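Local coordinates for citrinin polyketide synthase (Monascus purpureus, PDB 5MPT), which transfers methyl groups onto carbon of the growing polyketide, as the C-methyltransferase domain of the multidomain non-reducing synthase that begins citrinin biosynthesis, at residues I17-A20 and F21-A24; V79-P83 and K84-F88; E371-I374 and Q375-I378. All blocks are in the same frame, centred on the assembly; numbering follows the deposited sequence.

Contact 1. Residues I17-A20 and F21-A24; sequences ILDA and FRIA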
loop_
_atom_site.group_PDB
_atom_site.type_symbol
_atom_site.label_atom_id
_atom_site.label_comp_id
_atom_site.label_asym_id
_atom_site.label_seq_id
_atom_site.Cartn_x
_atom_site.Cartn_y
_atom_site.Cartn_z
ATOM N N ILE A 17 -4.749 12.471 -21.224
ATOM C CA ILE A 17 -4.453 11.400 -20.283
ATOM C C ILE A 17 -3.262 10.590 -20.765
ATOM O O ILE A 17 -2.313 10.328 -20.014
ATOM C CB ILE A 17 -5.677 10.497 -20.100
ATOM C CG1 ILE A 17 -6.900 11.293 -19.633
ATOM C CG2 ILE A 17 -5.312 9.413 -19.060
ATOM C CD1 ILE A 17 -8.215 10.507 -19.763
ATOM N N LEU A 18 -3.334 10.112 -22.004
ATOM C CA LEU A 18 -2.320 9.197 -22.507
ATOM C C LEU A 18 -0.964 9.874 -22.654
ATOM O O LEU A 18 0.076 9.251 -22.397
ATOM C CB LEU A 18 -2.770 8.610 -23.839
ATOM C CG LEU A 18 -4.037 7.775 -23.784
ATOM C CD1 LEU A 18 -4.406 7.523 -25.225
ATOM C CD2 LEU A 18 -3.851 6.499 -23.079
ATOM N N ASP A 19 -0.940 11.140 -23.089
ATOM C CA ASP A 19 0.331 11.826 -23.212
ATOM C C ASP A 19 0.932 12.132 -21.848
ATOM O O ASP A 19 2.138 11.961 -21.649
ATOM C CB ASP A 19 0.157 13.103 -24.042
ATOM C CG ASP A 19 -0.254 12.815 -25.486
ATOM O OD1 ASP A 19 -0.123 11.654 -25.932
ATOM O OD2 ASP A 19 -0.662 13.768 -26.196
ATOM N N ALA A 20 0.119 12.589 -20.900
ATOM C CA ALA A 20 0.633 12.801 -19.553
ATOM C C ALA A 20 1.125 11.500 -18.932
ATOM O O ALA A 20 2.173 11.478 -18.270
ATOM C CB ALA A 20 -0.410 13.454 -18.654
ATOM N N PHE A 21 0.373 10.406 -19.086
ATOM C CA PHE A 21 0.813 9.169 -18.452
ATOM C C PHE A 21 2.113 8.675 -19.059
ATOM O O PHE A 21 2.999 8.194 -18.337
ATOM C CB PHE A 21 -0.236 8.085 -18.567
ATOM C CG PHE A 21 0.062 6.910 -17.650
ATOM C CD1 PHE A 21 -0.076 7.046 -16.289
ATOM C CD2 PHE A 21 0.589 5.731 -18.149
ATOM C CE1 PHE A 21 0.254 6.004 -15.425
ATOM C CE2 PHE A 21 0.926 4.674 -17.287
ATOM C CZ PHE A 21 0.743 4.815 -15.926
ATOM N N ARG A 22 2.253 8.787 -20.381
ATOM C CA ARG A 22 3.482 8.327 -21.008
ATOM C C ARG A 22 4.676 9.086 -20.454
ATOM O O ARG A 22 5.695 8.482 -20.083
ATOM C CB ARG A 22 3.410 8.474 -22.521
ATOM C CG ARG A 22 4.676 7.999 -23.258
ATOM C CD ARG A 22 4.633 8.388 -24.736
ATOM N NE ARG A 22 4.471 9.836 -24.901
ATOM C CZ ARG A 22 3.323 10.459 -25.173
ATOM N NH1 ARG A 22 3.311 11.782 -25.288
ATOM N NH2 ARG A 22 2.187 9.776 -25.341
ATOM N N ILE A 23 4.545 10.408 -20.326
ATOM C CA ILE A 23 5.632 11.221 -19.776
ATOM C C ILE A 23 5.976 10.774 -18.359
ATOM O O ILE A 23 7.148 10.620 -18.006
ATOM C CB ILE A 23 5.252 12.709 -19.816
ATOM C CG1 ILE A 23 5.310 13.212 -21.255
ATOM C CG2 ILE A 23 6.189 13.521 -18.970
ATOM C CD1 ILE A 23 4.619 14.555 -21.472
ATOM N N ALA A 24 4.957 10.574 -17.514
ATOM C CA ALA A 24 5.216 10.162 -16.144
ATOM C C ALA A 24 5.866 8.781 -16.113
ATOM O O ALA A 24 6.893 8.568 -15.436
ATOM C CB ALA A 24 3.899 10.205 -15.357
#

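Contact 2. Residues V79-P83 and K84-F88; sequences VPYLP and KHERF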
loop_
_atom_site.group_PDB
_atom_site.type_symbol
_atom_site.label_atom_id
_atom_site.label_comp_id
_atom_site.label_asym_id
_atom_site.label_seq_id
_atom_site.Cartn_x
_atom_site.Cartn_y
_atom_site.Cartn_z
ATOM N N VAL A 79 4.525 -23.347 16.473
ATOM C CA VAL A 79 4.204 -22.470 17.594
ATOM C C VAL A 79 2.691 -22.306 17.711
ATOM O O VAL A 79 1.977 -22.505 16.724
ATOM C CB VAL A 79 4.893 -21.107 17.454
ATOM C CG1 VAL A 79 6.412 -21.294 17.589
ATOM C CG2 VAL A 79 4.552 -20.454 16.159
ATOM N N PRO A 80 2.170 -21.960 18.888
ATOM C CA PRO A 80 0.735 -21.680 19.018
ATOM C C PRO A 80 0.346 -20.337 18.426
ATOM O O PRO A 80 1.130 -19.383 18.422
ATOM C CB PRO A 80 0.516 -21.684 20.533
ATOM C CG PRO A 80 1.866 -21.348 21.110
ATOM C CD PRO A 80 2.850 -21.984 20.199
ATOM N N TYR A 81 -0.899 -20.269 17.956
ATOM C CA TYR A 81 -1.427 -19.025 17.413
ATOM C C TYR A 81 -2.904 -19.219 17.148
ATOM O O TYR A 81 -3.397 -20.353 17.056
ATOM C CB TYR A 81 -0.694 -18.586 16.130
ATOM C CG TYR A 81 -0.650 -19.631 15.042
ATOM C CD1 TYR A 81 -1.707 -19.795 14.166
ATOM C CD2 TYR A 81 0.472 -20.412 14.862
ATOM C CE1 TYR A 81 -1.661 -20.760 13.167
ATOM C CE2 TYR A 81 0.529 -21.373 13.875
ATOM C CZ TYR A 81 -0.540 -21.543 13.032
ATOM O OH TYR A 81 -0.440 -22.505 12.056
ATOM N N LEU A 82 -3.600 -18.092 17.053
ATOM C CA LEU A 82 -5.037 -18.092 16.818
ATOM C C LEU A 82 -5.348 -18.637 15.429
ATOM O O LEU A 82 -4.611 -18.367 14.485
ATOM C CB LEU A 82 -5.599 -16.685 16.928
ATOM C CG LEU A 82 -5.707 -16.041 18.304
ATOM C CD1 LEU A 82 -5.991 -14.556 18.146
ATOM C CD2 LEU A 82 -6.786 -16.702 19.150
ATOM N N PRO A 83 -6.434 -19.392 15.270
ATOM C CA PRO A 83 -6.760 -19.917 13.935
ATOM C C PRO A 83 -6.805 -18.867 12.842
ATOM O O PRO A 83 -6.457 -19.188 11.705
ATOM C CB PRO A 83 -8.136 -20.568 14.141
ATOM C CG PRO A 83 -8.425 -20.437 15.629
ATOM C CD PRO A 83 -7.174 -20.127 16.307
ATOM N N LYS A 84 -7.264 -17.643 13.132
ATOM C CA LYS A 84 -7.382 -16.641 12.074
ATOM C C LYS A 84 -6.036 -16.267 11.485
ATOM O O LYS A 84 -5.993 -15.576 10.456
ATOM C CB LYS A 84 -8.060 -15.373 12.603
ATOM C CG LYS A 84 -7.264 -14.576 13.631
ATOM C CD LYS A 84 -7.877 -13.202 13.847
ATOM C CE LYS A 84 -7.439 -12.570 15.163
ATOM N NZ LYS A 84 -7.829 -11.130 15.235
ATOM N N HIS A 85 -4.940 -16.688 12.118
ATOM C CA HIS A 85 -3.611 -16.355 11.647
ATOM C C HIS A 85 -2.964 -17.473 10.830
ATOM O O HIS A 85 -1.801 -17.342 10.449
ATOM C CB HIS A 85 -2.702 -15.976 12.813
ATOM C CG HIS A 85 -3.083 -14.697 13.495
ATOM N ND1 HIS A 85 -3.400 -13.547 12.802
ATOM C CD2 HIS A 85 -3.177 -14.383 14.809
ATOM C CE1 HIS A 85 -3.689 -12.582 13.659
ATOM N NE2 HIS A 85 -3.571 -13.066 14.884
ATOM N N GLU A 86 -3.707 -18.522 10.478
ATOM C CA GLU A 86 -3.125 -19.646 9.743
ATOM C C GLU A 86 -2.405 -19.200 8.472
ATOM O O GLU A 86 -1.261 -19.590 8.242
ATOM C CB GLU A 86 -4.200 -20.685 9.404
ATOM C CG GLU A 86 -3.661 -21.920 8.672
ATOM C CD GLU A 86 -2.730 -22.741 9.525
ATOM O OE1 GLU A 86 -2.709 -22.522 10.758
ATOM O OE2 GLU A 86 -2.015 -23.603 8.962
ATOM N N ARG A 87 -3.076 -18.435 7.597
ATOM C CA ARG A 87 -2.445 -18.038 6.342
ATOM C C ARG A 87 -1.214 -17.174 6.596
ATOM O O ARG A 87 -0.162 -17.358 5.965
ATOM C CB ARG A 87 -3.469 -17.312 5.463
ATOM C CG ARG A 87 -4.582 -18.256 4.960
ATOM C CD ARG A 87 -5.722 -17.496 4.291
ATOM N NE ARG A 87 -6.469 -16.740 5.284
ATOM C CZ ARG A 87 -7.490 -15.944 5.014
ATOM N NH1 ARG A 87 -7.904 -15.788 3.758
ATOM N NH2 ARG A 87 -8.102 -15.305 6.000
ATOM N N PHE A 88 -1.343 -16.200 7.499
ATOM C CA PHE A 88 -0.204 -15.387 7.925
ATOM C C PHE A 88 0.949 -16.245 8.442
ATOM O O PHE A 88 2.111 -16.054 8.052
ATOM C CB PHE A 88 -0.693 -14.414 8.995
ATOM C CG PHE A 88 0.351 -13.482 9.528
ATOM C CD1 PHE A 88 1.198 -12.790 8.693
ATOM C CD2 PHE A 88 0.453 -13.278 10.895
ATOM C CE1 PHE A 88 2.125 -11.918 9.211
ATOM C CE2 PHE A 88 1.362 -12.412 11.406
ATOM C CZ PHE A 88 2.201 -11.712 10.552
#

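Contact 3. Residues E371-I374 and Q375-I378; sequences EANI and QRLI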
loop_
_atom_site.group_PDB
_atom_site.type_symbol
_atom_site.label_atom_id
_atom_site.label_comp_id
_atom_site.label_asym_id
_atom_site.label_seq_id
_atom_site.Cartn_x
_atom_site.Cartn_y
_atom_site.Cartn_z
ATOM N N GLU A 371 13.126 -1.366 -7.841
ATOM C CA GLU A 371 12.030 -0.784 -7.088
ATOM C C GLU A 371 10.845 -0.465 -7.975
ATOM O O GLU A 371 9.724 -0.400 -7.481
ATOM C CB GLU A 371 12.503 0.478 -6.377
ATOM C CG GLU A 371 13.590 0.255 -5.344
ATOM C CD GLU A 371 15.016 0.168 -5.886
ATOM O OE1 GLU A 371 15.311 0.569 -7.056
ATOM O OE2 GLU A 371 15.889 -0.271 -5.097
ATOM N N ALA A 372 11.076 -0.232 -9.274
ATOM C CA ALA A 372 9.976 0.004 -10.207
ATOM C C ALA A 372 9.002 -1.162 -10.269
ATOM O O ALA A 372 7.908 -0.986 -10.788
ATOM C CB ALA A 372 10.532 0.312 -11.612
ATOM N N ASN A 373 9.352 -2.332 -9.723
ATOM C CA ASN A 373 8.440 -3.467 -9.659
ATOM C C ASN A 373 7.723 -3.571 -8.322
ATOM O O ASN A 373 6.752 -4.344 -8.203
ATOM C CB ASN A 373 9.190 -4.776 -9.937
ATOM C CG ASN A 373 9.825 -4.797 -11.307
ATOM O OD1 ASN A 373 9.210 -4.406 -12.296
ATOM N ND2 ASN A 373 11.088 -5.228 -11.371
ATOM N N ILE A 374 8.096 -2.754 -7.340
ATOM C CA ILE A 374 7.531 -2.941 -6.000
ATOM C C ILE A 374 6.140 -2.336 -5.907
ATOM O O ILE A 374 5.213 -2.966 -5.380
ATOM C CB ILE A 374 8.459 -2.361 -4.920
ATOM C CG1 ILE A 374 9.814 -3.072 -4.945
ATOM C CG2 ILE A 374 7.816 -2.476 -3.552
ATOM C CD1 ILE A 374 10.874 -2.360 -4.119
ATOM N N GLN A 375 5.994 -1.087 -6.334
ATOM C CA GLN A 375 4.700 -0.453 -6.521
ATOM C C GLN A 375 4.630 0.098 -7.922
ATOM O O GLN A 375 5.641 0.371 -8.566
ATOM C CB GLN A 375 4.450 0.690 -5.539
ATOM C CG GLN A 375 4.819 0.318 -4.108
ATOM C CD GLN A 375 3.876 0.901 -3.113
ATOM O OE1 GLN A 375 2.697 0.532 -3.077
ATOM N NE2 GLN A 375 4.346 1.822 -2.311
ATOM N N ARG A 376 3.399 0.306 -8.363
ATOM C CA ARG A 376 3.134 0.892 -9.654
ATOM C C ARG A 376 1.965 1.846 -9.543
ATOM O O ARG A 376 1.034 1.628 -8.759
ATOM C CB ARG A 376 2.813 -0.167 -10.693
ATOM C CG ARG A 376 3.913 -1.138 -10.924
ATOM C CD ARG A 376 3.639 -2.000 -12.119
ATOM N NE ARG A 376 4.505 -3.156 -12.106
ATOM C CZ ARG A 376 5.722 -3.213 -12.639
ATOM N NH1 ARG A 376 6.249 -2.161 -13.288
ATOM N NH2 ARG A 376 6.424 -4.342 -12.508
ATOM N N LEU A 377 2.000 2.902 -10.361
ATOM C CA LEU A 377 0.769 3.548 -10.771
ATOM C C LEU A 377 0.173 2.737 -11.913
ATOM O O LEU A 377 0.857 2.396 -12.882
ATOM C CB LEU A 377 0.984 4.987 -11.219
ATOM C CG LEU A 377 1.543 6.007 -10.225
ATOM C CD1 LEU A 377 1.821 7.346 -10.933
ATOM C CD2 LEU A 377 0.609 6.160 -9.056
ATOM N N ILE A 378 -1.098 2.424 -11.789
ATOM C CA ILE A 378 -1.836 1.646 -12.775
ATOM C C ILE A 378 -3.009 2.518 -13.166
ATOM O O ILE A 378 -3.848 2.872 -12.324
ATOM C CB ILE A 378 -2.315 0.285 -12.233
ATOM C CG1 ILE A 378 -1.152 -0.532 -11.678
ATOM C CG2 ILE A 378 -3.017 -0.519 -13.323
ATOM C CD1 ILE A 378 -1.613 -1.765 -10.880
HETATM O O HOH W 1 6.560 1.489 -10.760
HETATM O O HOH W 2 9.102 -2.061 -13.946
HETATM O O HOH W 3 5.884 -6.205 -10.064
#

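Contact 1. Residues I17-A20 and F21-A24
An intrahelical salt bridge between D19 and R22, three residues apart on helix 14-26, marks the outer side of this helical turn. D19 OD1 accepts R22 NH2 at 3.0 Å with a nearly straight N-H...O angle of 166°, and a weak second bond comes from R22 NH1 to the same oxygen at 3.5 Å. OD1 lies in the guanidinium plane, whereas the donor meets the carboxylate on its anti side and out of its plane, the two planes being 63° apart. The two side chains lie side by side, pointing the same way outward from the helix; a bend at the third torsion of R22 (chi3 57°) folds its end back over D19, and D19 O lies over one guanidinium face. The backbone beneath is regular alpha-helix, with F21 N to I17 O at 2.8 Å and A24 N to A20 O at 3.0 Å both i to i+4 bonds. Among its neighbours, A20 and A24 touch F193 of helix 181-198, while I17 and F21 touch I379 of strand 375-381. F21 also reaches D363 in the outermost strand of the mixed sheet, 361-364, and D19 touches R200 in a loop.

Contact 2. Residues V79-P83 and K84-F88
The ring of Y81 meets E86 at its edge, where OE1 lies in the ring plane; the ring of H85 carries K84 CG over the centre of one face, 4.0 Å above its plane, and L82 CB approaches CD2 of the same imidazole obliquely. Y81 OH donates to E86 OE1 at 2.6 Å, a short bond that uses the syn side of the carboxylate but comes from out of its plane, and the ring and carboxylate planes are 34° apart. E86 OE1 also comes within 3.2 Å of Y81 CE1, the ring carbon next to the one bearing the hydroxyl. Two torsions bring the groups together: the tyrosine ring lies between its backbone N and carbonyl carbon (chi1 54°), and the glutamate turns at chi2 (66°), which brings its carboxylate round to the hydroxyl. R78 NE also bonds Y81 OH, so the hydroxyl links an arginine to a carboxylate. Past L82 the chain turns into a helix. H85 N bonds L82 O at 2.9 Å and E86 N bonds P83 O at 3.1 Å, both i to i+3 bonds, their donors standing above the carbonyl planes; H85 holds the N-cap position. L82 and K84 run alongside each other, CD1 to CE 3.9 Å. The turn, a loop-to-helix entry in the helix-turn-helix family region of the methyltransferase, leads from strand 75-76 into helix 86-98, against which Y81 and V79 both pack through M89. F88 meets L329 and W334 in loops, and L82 shares backbone hydrogen bonding with I153 of helix 149-154.

Contact 3. Residues E371-I374 and Q375-I378
R376 lays one face of its guanidinium over the backbone carbonyl of A372, whose oxygen stands 3.2 Å above the plane, offset toward the rim. A372 O is also 3.2 Å from R376 NH1, but the angle is too poor for a hydrogen bond. The bond that does form runs from R376 NH2 to N373 OD1, 2.8 Å long and bent, with an N-H...O angle of 139°; the asparagine oxygen is tilted out of the guanidinium plane, and the amide and guanidinium planes are 55° apart. An extended chain from CG to NE carries the arginine back alongside N373, the two side chains pointing the same way. Three waters complete the junction. One joins A372 O to Q375 O, accepting from neither and donating to both; another takes a hydrogen from R376 NH1 at 2.9 Å and gives one to N373 OD1; the third spans R376 NH2 and N373 O. R376 NH1 additionally bonds T365 O. Here a 3-10 turn passes into strand 375-381, whose Q375 amide is held by I182, N183 and N286 near the active-site residues E315 and H289. Chemically, then, the guanidinium is held by two direct bonds, to N373 OD1 and T365 O, and by water bridges, and the carbonyl over its face would probably be electrostatically favourable; Q375 N, by contrast, is buried without a partner.

Overall arrangement
From the N terminus, contact 1 comes first, on helix 14-26; contact 2 follows where the loop after strand 75-76 enters helix 86-98; contact 3 comes last, where the chain enters strand 375-381. Each is a local contact between adjoining segments, so none closes a long loop and none nests or crosses another: they lie in series. Far apart in sequence, contacts 1 and 3 nonetheless meet in space, F21 CZ packing on L377 O at 3.9 Å, which ties the N-terminal helix to the mixed sheet of the methyltransferase core. Contact 2 stands apart, its centre about 45 Å from that of contact 1 and about 30 Å from that of contact 3.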